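Local coordinates for fiber (Human adenovirus 26, PDB 6FJN), which forms the trimeric knob at the tip of the adenovirus fiber, the part by which the virion probably attaches to receptors on its host cell, at residues A[82-87]-A[99-104]; A[126-131]-A[136-141]; A[158-163]-A[169-174]. One frame throughout, in Å; residues are numbered along the deposited sequence.

In the fold
Going from the N terminus, contact 1 comes first: strand 83-86, in one sheet of the knob, meets the loop at 99-104, closing an eleven-residue excursion that includes the short strand 89-90. The chain then enters the second sheet, where contact 2 closes a tight hairpin between strands 123-129 and 137-144. Contact 3 follows, closing a short five-residue loop as it joins strand 154-161 to the segment 169-174 that leads into strand 176-181 of the first sheet. The three run in series, with no nesting or crossing. Contacts 2 and 3 abut through backbone bonding of strands 137-144 and 154-161; contact 1 lies across the chain's centre, about 25 Å from either, centre to centre.

Contact 1: A[82-87]-A[99-104]; sequences WNYRSD and VPFMPN
Tyr84 and Phe101 make a small, buried, purely side-chain contact between strand 83-86 and the 3-10 turn that opens the 99-104 segment. The backbones stay well apart, with the CA atoms of Tyr84 and Phe101 10.8 Å from each other, and the two rings bridge the gap. They meet at their outer carbons, CE1 of Tyr84 lying 3.6 Å from CE1 of Phe101. The phenol oxygen also rests against the other ring, Tyr84 OH being 3.6 Å from Phe101 CE1. Steeply inclined at 75°, with centroids 5.6 Å apart, the rings form an oblique pair that is neither a stack nor a T.

Phe101 leaves its backbone pointing toward the strand, its CG opposite the carbonyl carbon (chi1 -67°), from where the ring reaches Tyr84; the tyrosine starts off at an angle and only its far end closes in. The phenol is held at its oxygen: the hydroxyl gives a hydrogen bond to the carbonyl oxygen of Asn97, which probably limits how far the ring can shift against Phe101. Met102 N closes the turn on Val99 O at 2.9 Å. Leu4 of strand 3-5 touches both side chains.

Phe101 also packs on Lys30, whose NZ bonds to the carbonyl oxygen of Pro100, while the carbonyl of Phe101 receives Tyr180 OH. In a structure of this protein Lys30 and Thr182 contact a glutamate joined to Gln183, probably the C-terminal residue, so Phe101, its side chain about 4 Å from that of Lys30, lies near that end. Arg85 packs on Asn104 of a second subunit, and Asn104 on Arg85 of the third. This is the antiparallel beta sandwich of the fiber knob, its loop after strand 89-90 packed here against strand 83-86 through Tyr84 and Phe101.

Contact 2: A[126-131]-A[136-141]; sequences SNVYLG and QPVIIT
Val128 lies at the apolar centre of this hairpin, its two methyls splitting between two residues of the opposite strand: CG1 reaches Ile140 CG2 at 4.0 Å and CG2 turns to Val138 CB. With chi1 at -66°, CG1 stands anti to the carbonyl carbon, and CG2 takes the position between N and C that brings it against Val138, nearest its carbonyl oxygen. Further toward the turn, Leu130 CB packs on Val138 CG2 at 4.0 Å. Phe160 and Phe176 continue this apolar face, touching Val138 and Val128 respectively, and both touch Ile140.

Asn127, Tyr129, Pro137 and Ile139 occupy the other face. There the Tyr129 ring leans obliquely across the proline, CE2 to Pro137 CB at 3.8 Å, and Asn127 lies alongside the same residue. Tyr129 and Asn127 also pack on neighbouring subunits.

The polar framework is the antiparallel ladder. Ser126 pairs with Ile140, and Val128 with Val138, each through two backbone bonds; Val128 N reaches Val138 O at 2.8 Å. Leu130 N adds a last bond to Gln136 O at 2.9 Å. Gln136 OE1 lies 3.0 Å from Leu130 O, two acceptors and no bond; the amide is satisfied outside the hairpin, NE2 bonding to Gln169 OE1. Backbone bonding therefore sets the register, while the faces differ: one is mainly apolar, with Ser126 at one end, the other a mixed surface used for trimer packing.

Contact 3: A[158-163]-A[169-174]; sequences FTFTWQ and QQFDVT
Strand 158-161 and the irregular 169-174 segment stand too far apart for backbone bonding; the nearest CA atoms, of Phe160 and Val173, are 9.5 Å apart, so side chains alone fill the interval. Phe171 is the central piece. Its CG is anti to the backbone N (chi1 -174°), which carries the ring toward Phe160 and Trp162, and its outer rim serves both. The CZ edge of Phe171 approaches the face of Phe160 off-centre, at its CG end, 3.9 Å from Phe160 CG, in a T-shaped pair with planes at 78°. The adjoining CE2 meets Trp162 CZ3 at 3.7 Å, and here the rings are inclined at 45°, an oblique pairing. Val173 adds a methyl: its CG2 touches Phe160 CE2 at 4.0 Å.

Leu41 of strand 34-43 touches both phenylalanines, and Tyr166 stacks on Trp162. The contact is thus a buried aromatic cluster with no hydrogen bond across it. Its cohesion comes from apolar packing, probably with a modest CH-pi contribution from the C-H at CZ of Phe171. Polar groups of the 169-174 segment bond instead to neighbouring strands and, through the salt bridge of Asp172 with Lys117 of a neighbouring subunit, across the trimer.

Contact 1: A[82-87]-A[99-104]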
# COMPACT_ATOMS: atom_id res chain seq x y z
N TRP A 82 -21.65 -0.19 10.46
CA TRP A 82 -20.35 -0.90 10.48
C TRP A 82 -20.71 -2.33 10.59
O TRP A 82 -21.25 -2.79 11.63
CB TRP A 82 -19.51 -0.54 11.70
CG TRP A 82 -18.27 -1.41 11.82
CD1 TRP A 82 -18.04 -2.39 12.74
CD2 TRP A 82 -17.13 -1.38 10.97
NE1 TRP A 82 -16.82 -2.95 12.54
CE2 TRP A 82 -16.21 -2.34 11.47
CE3 TRP A 82 -16.74 -0.59 9.87
CZ2 TRP A 82 -14.97 -2.54 10.88
CZ3 TRP A 82 -15.50 -0.81 9.29
CH2 TRP A 82 -14.65 -1.78 9.79
N ASN A 83 -20.55 -3.05 9.50
CA ASN A 83 -20.85 -4.48 9.52
C ASN A 83 -20.32 -5.14 8.23
O ASN A 83 -19.63 -4.51 7.40
CB ASN A 83 -22.32 -4.81 9.80
CG ASN A 83 -22.51 -6.29 10.14
OD1 ASN A 83 -22.99 -7.02 9.32
ND2 ASN A 83 -21.88 -6.76 11.23
N TYR A 84 -20.55 -6.45 8.14
CA TYR A 84 -20.21 -7.20 6.96
C TYR A 84 -20.89 -6.66 5.72
O TYR A 84 -22.09 -6.28 5.82
CB TYR A 84 -20.55 -8.66 7.19
CG TYR A 84 -19.60 -9.37 8.11
CD1 TYR A 84 -18.38 -9.79 7.62
CD2 TYR A 84 -19.87 -9.61 9.47
CE1 TYR A 84 -17.46 -10.45 8.43
CE2 TYR A 84 -18.94 -10.28 10.29
CZ TYR A 84 -17.75 -10.72 9.77
OH TYR A 84 -16.81 -11.38 10.55
N ARG A 85 -20.23 -6.67 4.57
CA ARG A 85 -20.76 -6.13 3.29
C ARG A 85 -21.94 -7.00 2.81
O ARG A 85 -21.95 -8.24 3.00
CB ARG A 85 -19.69 -6.00 2.16
CG ARG A 85 -20.22 -5.52 0.78
CD ARG A 85 -19.21 -5.12 -0.31
NE ARG A 85 -19.89 -4.45 -1.45
CZ ARG A 85 -19.36 -4.10 -2.63
NH1 ARG A 85 -18.11 -4.37 -2.94
NH2 ARG A 85 -20.13 -3.50 -3.55
N SER A 86 -22.95 -6.32 2.27
CA SER A 86 -24.06 -6.92 1.52
C SER A 86 -24.45 -5.88 0.46
O SER A 86 -25.06 -4.85 0.79
CB SER A 86 -25.24 -7.23 2.45
OG SER A 86 -26.33 -7.82 1.76
N ASP A 87 -24.06 -6.12 -0.80
CA ASP A 87 -24.25 -5.15 -1.91
C ASP A 87 -23.41 -3.87 -1.57
O ASP A 87 -22.26 -4.04 -1.18
CB ASP A 87 -25.76 -4.97 -2.20
CG ASP A 87 -26.11 -5.09 -3.68
OD1 ASP A 87 -25.62 -6.05 -4.34
OD2 ASP A 87 -26.91 -4.27 -4.18
N VAL A 99 -13.39 -11.93 14.74
CA VAL A 99 -12.04 -12.15 15.22
C VAL A 99 -11.02 -12.24 14.04
O VAL A 99 -9.95 -11.73 14.14
CB VAL A 99 -11.96 -13.31 16.22
CG1 VAL A 99 -10.51 -13.56 16.62
CG2 VAL A 99 -12.74 -12.96 17.47
N PRO A 100 -11.40 -12.90 12.91
CA PRO A 100 -10.45 -12.98 11.79
C PRO A 100 -10.08 -11.65 11.15
O PRO A 100 -9.17 -11.66 10.29
CB PRO A 100 -11.13 -13.91 10.80
CG PRO A 100 -12.01 -14.77 11.70
CD PRO A 100 -12.58 -13.76 12.67
N PHE A 101 -10.76 -10.57 11.50
CA PHE A 101 -10.41 -9.21 11.03
C PHE A 101 -9.62 -8.46 12.06
O PHE A 101 -9.21 -7.34 11.78
CB PHE A 101 -11.67 -8.42 10.70
CG PHE A 101 -12.42 -8.95 9.52
CD1 PHE A 101 -13.23 -10.05 9.61
CD2 PHE A 101 -12.28 -8.34 8.27
CE1 PHE A 101 -13.91 -10.54 8.50
CE2 PHE A 101 -12.96 -8.84 7.18
CZ PHE A 101 -13.76 -9.91 7.30
N MET A 102 -9.43 -9.02 13.25
CA MET A 102 -8.80 -8.25 14.31
C MET A 102 -7.27 -8.28 14.15
O MET A 102 -6.70 -9.24 13.64
CB MET A 102 -9.18 -8.81 15.68
CG MET A 102 -10.62 -8.58 16.01
SD MET A 102 -11.08 -6.82 16.11
CE MET A 102 -11.95 -6.55 14.56
N PRO A 103 -6.58 -7.23 14.59
CA PRO A 103 -5.11 -7.24 14.48
C PRO A 103 -4.47 -8.25 15.43
O PRO A 103 -4.88 -8.38 16.58
CB PRO A 103 -4.71 -5.79 14.83
CG PRO A 103 -5.98 -5.00 14.80
CD PRO A 103 -7.06 -5.97 15.14
N ASN A 104 -3.52 -8.98 14.88
CA ASN A 104 -2.84 -10.06 15.59
C ASN A 104 -2.17 -9.54 16.86
O ASN A 104 -1.40 -8.63 16.82
CB ASN A 104 -1.80 -10.63 14.63
CG ASN A 104 -1.11 -11.86 15.17
OD1 ASN A 104 -0.21 -11.80 16.04
ND2 ASN A 104 -1.57 -13.00 14.71

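Contact 2: A[126-131]-A[136-141]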
# COMPACT_ATOMS: atom_id res chain seq x y z
N SER A 126 2.31 7.39 7.31
CA SER A 126 2.52 7.85 5.92
C SER A 126 1.86 9.19 5.76
O SER A 126 1.44 9.82 6.76
CB SER A 126 1.98 6.80 4.95
OG SER A 126 2.40 7.07 3.62
N ASN A 127 1.78 9.69 4.53
CA ASN A 127 1.05 10.90 4.23
C ASN A 127 -0.16 10.64 3.37
O ASN A 127 -0.09 9.81 2.44
CB ASN A 127 1.94 11.90 3.47
CG ASN A 127 3.00 12.49 4.39
OD1 ASN A 127 2.66 13.30 5.19
ND2 ASN A 127 4.16 11.87 4.49
N VAL A 128 -1.23 11.36 3.66
CA VAL A 128 -2.38 11.54 2.79
C VAL A 128 -2.48 13.04 2.51
O VAL A 128 -1.65 13.81 3.02
CB VAL A 128 -3.67 10.95 3.39
CG1 VAL A 128 -3.56 9.46 3.51
CG2 VAL A 128 -4.00 11.59 4.75
N TYR A 129 -3.47 13.46 1.72
CA TYR A 129 -3.43 14.84 1.20
C TYR A 129 -4.79 15.49 1.37
O TYR A 129 -5.83 14.97 0.91
CB TYR A 129 -2.94 14.85 -0.27
CG TYR A 129 -1.49 14.48 -0.28
CD1 TYR A 129 -1.05 13.16 -0.24
CD2 TYR A 129 -0.51 15.47 -0.22
CE1 TYR A 129 0.29 12.83 -0.07
CE2 TYR A 129 0.84 15.13 -0.11
CZ TYR A 129 1.21 13.81 -0.01
OH TYR A 129 2.55 13.42 0.12
N LEU A 130 -4.79 16.63 2.05
CA LEU A 130 -6.02 17.36 2.34
C LEU A 130 -6.58 17.97 1.07
O LEU A 130 -5.87 18.66 0.32
CB LEU A 130 -5.73 18.46 3.39
CG LEU A 130 -7.06 18.92 4.06
CD1 LEU A 130 -7.21 18.38 5.43
CD2 LEU A 130 -7.49 20.29 3.84
N GLY A 131 -7.87 17.75 0.85
CA GLY A 131 -8.51 18.24 -0.36
C GLY A 131 -8.02 17.59 -1.62
O GLY A 131 -8.27 18.08 -2.71
N GLN A 136 -0.64 19.69 0.20
CA GLN A 136 -1.27 19.69 1.51
C GLN A 136 -1.17 18.34 2.20
O GLN A 136 -2.16 17.69 2.50
CB GLN A 136 -2.72 20.12 1.41
CG GLN A 136 -2.82 21.55 0.85
CD GLN A 136 -4.17 22.22 1.05
OE1 GLN A 136 -5.25 21.52 1.05
NE2 GLN A 136 -4.18 23.47 1.27
N PRO A 137 0.05 17.92 2.55
CA PRO A 137 0.20 16.66 3.26
C PRO A 137 -0.39 16.69 4.66
O PRO A 137 -0.38 17.72 5.38
CB PRO A 137 1.69 16.50 3.37
CG PRO A 137 2.24 17.91 3.32
CD PRO A 137 1.33 18.63 2.37
N VAL A 138 -0.89 15.55 5.07
CA VAL A 138 -1.39 15.26 6.40
C VAL A 138 -0.80 13.92 6.76
O VAL A 138 -0.91 12.95 5.99
CB VAL A 138 -2.92 15.20 6.39
CG1 VAL A 138 -3.46 14.67 7.72
CG2 VAL A 138 -3.54 16.55 6.09
N ILE A 139 -0.27 13.77 7.96
CA ILE A 139 0.35 12.51 8.37
C ILE A 139 -0.81 11.64 8.84
O ILE A 139 -1.68 12.10 9.61
CB ILE A 139 1.37 12.75 9.49
CG1 ILE A 139 2.37 13.86 9.09
CG2 ILE A 139 2.08 11.49 9.86
CD1 ILE A 139 3.15 14.36 10.29
N ILE A 140 -0.84 10.44 8.35
CA ILE A 140 -1.74 9.42 8.89
C ILE A 140 -0.91 8.44 9.71
O ILE A 140 0.13 7.94 9.25
CB ILE A 140 -2.54 8.69 7.81
CG1 ILE A 140 -3.58 7.78 8.44
CG2 ILE A 140 -1.69 7.97 6.76
CD1 ILE A 140 -4.53 7.12 7.45
N THR A 141 -1.37 8.18 10.94
CA THR A 141 -0.77 7.15 11.79
C THR A 141 -1.86 6.13 12.08
O THR A 141 -2.90 6.50 12.70
CB THR A 141 -0.27 7.72 13.11
OG1 THR A 141 0.72 8.72 12.86
CG2 THR A 141 0.39 6.62 13.94

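Contact 3: A[158-163]-A[169-174]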
# COMPACT_ATOMS: atom_id res chain seq x y z
N PHE A 158 -6.86 5.65 13.87
CA PHE A 158 -6.39 6.46 12.75
C PHE A 158 -6.20 7.85 13.26
O PHE A 158 -7.20 8.50 13.64
CB PHE A 158 -7.44 6.46 11.61
CG PHE A 158 -7.85 5.10 11.15
CD1 PHE A 158 -7.16 4.41 10.17
CD2 PHE A 158 -8.97 4.48 11.70
CE1 PHE A 158 -7.51 3.14 9.76
CE2 PHE A 158 -9.31 3.21 11.32
CZ PHE A 158 -8.60 2.54 10.35
N THR A 159 -4.96 8.33 13.27
CA THR A 159 -4.68 9.69 13.69
C THR A 159 -4.22 10.47 12.48
O THR A 159 -3.44 9.96 11.64
CB THR A 159 -3.60 9.70 14.78
OG1 THR A 159 -4.04 8.94 15.90
CG2 THR A 159 -3.28 11.10 15.28
N PHE A 160 -4.67 11.71 12.39
CA PHE A 160 -4.28 12.62 11.32
C PHE A 160 -3.62 13.81 11.98
O PHE A 160 -4.23 14.43 12.90
CB PHE A 160 -5.52 13.03 10.52
CG PHE A 160 -6.19 11.87 9.84
CD1 PHE A 160 -7.12 11.10 10.52
CD2 PHE A 160 -5.79 11.46 8.57
CE1 PHE A 160 -7.67 10.00 9.95
CE2 PHE A 160 -6.38 10.35 7.97
CZ PHE A 160 -7.30 9.62 8.67
N THR A 161 -2.38 14.12 11.58
CA THR A 161 -1.59 15.15 12.24
C THR A 161 -0.96 16.02 11.19
O THR A 161 -0.42 15.47 10.19
CB THR A 161 -0.47 14.50 13.10
OG1 THR A 161 -1.00 13.50 13.95
CG2 THR A 161 0.25 15.51 13.95
N TRP A 162 -0.95 17.32 11.37
CA TRP A 162 -0.37 18.18 10.34
C TRP A 162 0.17 19.43 10.99
O TRP A 162 -0.03 19.70 12.17
CB TRP A 162 -1.37 18.50 9.22
CG TRP A 162 -2.59 19.21 9.63
CD1 TRP A 162 -2.85 20.52 9.43
CD2 TRP A 162 -3.79 18.64 10.17
NE1 TRP A 162 -4.12 20.84 9.85
CE2 TRP A 162 -4.72 19.70 10.31
CE3 TRP A 162 -4.17 17.38 10.59
CZ2 TRP A 162 -6.00 19.51 10.83
CZ3 TRP A 162 -5.43 17.19 11.12
CH2 TRP A 162 -6.34 18.25 11.24
N GLN A 163 0.91 20.20 10.17
CA GLN A 163 1.59 21.41 10.60
C GLN A 163 1.12 22.65 9.83
O GLN A 163 1.09 23.75 10.39
CB GLN A 163 3.10 21.21 10.40
CG GLN A 163 3.73 20.09 11.27
CD GLN A 163 3.47 18.64 10.85
OE1 GLN A 163 3.33 18.28 9.63
NE2 GLN A 163 3.36 17.76 11.89
N GLN A 169 -10.55 25.69 5.15
CA GLN A 169 -10.82 24.49 4.35
C GLN A 169 -11.62 23.50 5.15
O GLN A 169 -11.62 23.46 6.40
CB GLN A 169 -9.50 23.89 3.85
CG GLN A 169 -8.76 24.79 2.89
CD GLN A 169 -7.49 24.14 2.40
OE1 GLN A 169 -6.36 24.63 2.75
NE2 GLN A 169 -7.61 23.15 1.61
N GLN A 170 -12.25 22.59 4.41
CA GLN A 170 -12.96 21.45 4.95
C GLN A 170 -11.99 20.30 5.10
O GLN A 170 -11.25 19.97 4.15
CB GLN A 170 -14.07 21.07 3.98
CG GLN A 170 -14.90 19.87 4.40
CD GLN A 170 -16.08 19.67 3.48
OE1 GLN A 170 -16.21 20.34 2.42
NE2 GLN A 170 -16.96 18.74 3.83
N PHE A 171 -11.96 19.65 6.26
CA PHE A 171 -11.13 18.45 6.39
C PHE A 171 -11.68 17.36 5.49
O PHE A 171 -12.83 16.92 5.65
CB PHE A 171 -11.05 17.99 7.83
CG PHE A 171 -10.08 16.86 8.02
CD1 PHE A 171 -10.44 15.56 7.69
CD2 PHE A 171 -8.81 17.09 8.51
CE1 PHE A 171 -9.57 14.53 7.81
CE2 PHE A 171 -7.91 16.02 8.64
CZ PHE A 171 -8.31 14.74 8.28
N ASP A 172 -10.84 16.88 4.59
CA ASP A 172 -11.18 15.77 3.71
C ASP A 172 -9.84 15.28 3.19
O ASP A 172 -8.97 16.12 2.87
CB ASP A 172 -12.05 16.22 2.54
CG ASP A 172 -12.64 15.04 1.76
OD1 ASP A 172 -12.54 13.93 2.20
OD2 ASP A 172 -13.27 15.30 0.70
N VAL A 173 -9.61 13.99 3.16
CA VAL A 173 -8.31 13.46 2.74
C VAL A 173 -8.43 12.39 1.70
O VAL A 173 -9.48 11.71 1.58
CB VAL A 173 -7.48 12.94 3.95
CG1 VAL A 173 -7.02 14.07 4.82
CG2 VAL A 173 -8.24 11.87 4.74
N THR A 174 -7.38 12.23 0.92
CA THR A 174 -7.26 11.13 -0.02
C THR A 174 -7.33 9.79 0.68
O THR A 174 -7.14 9.67 1.89
CB THR A 174 -5.95 11.28 -0.83
OG1 THR A 174 -4.85 11.41 0.07
CG2 THR A 174 -6.01 12.48 -1.73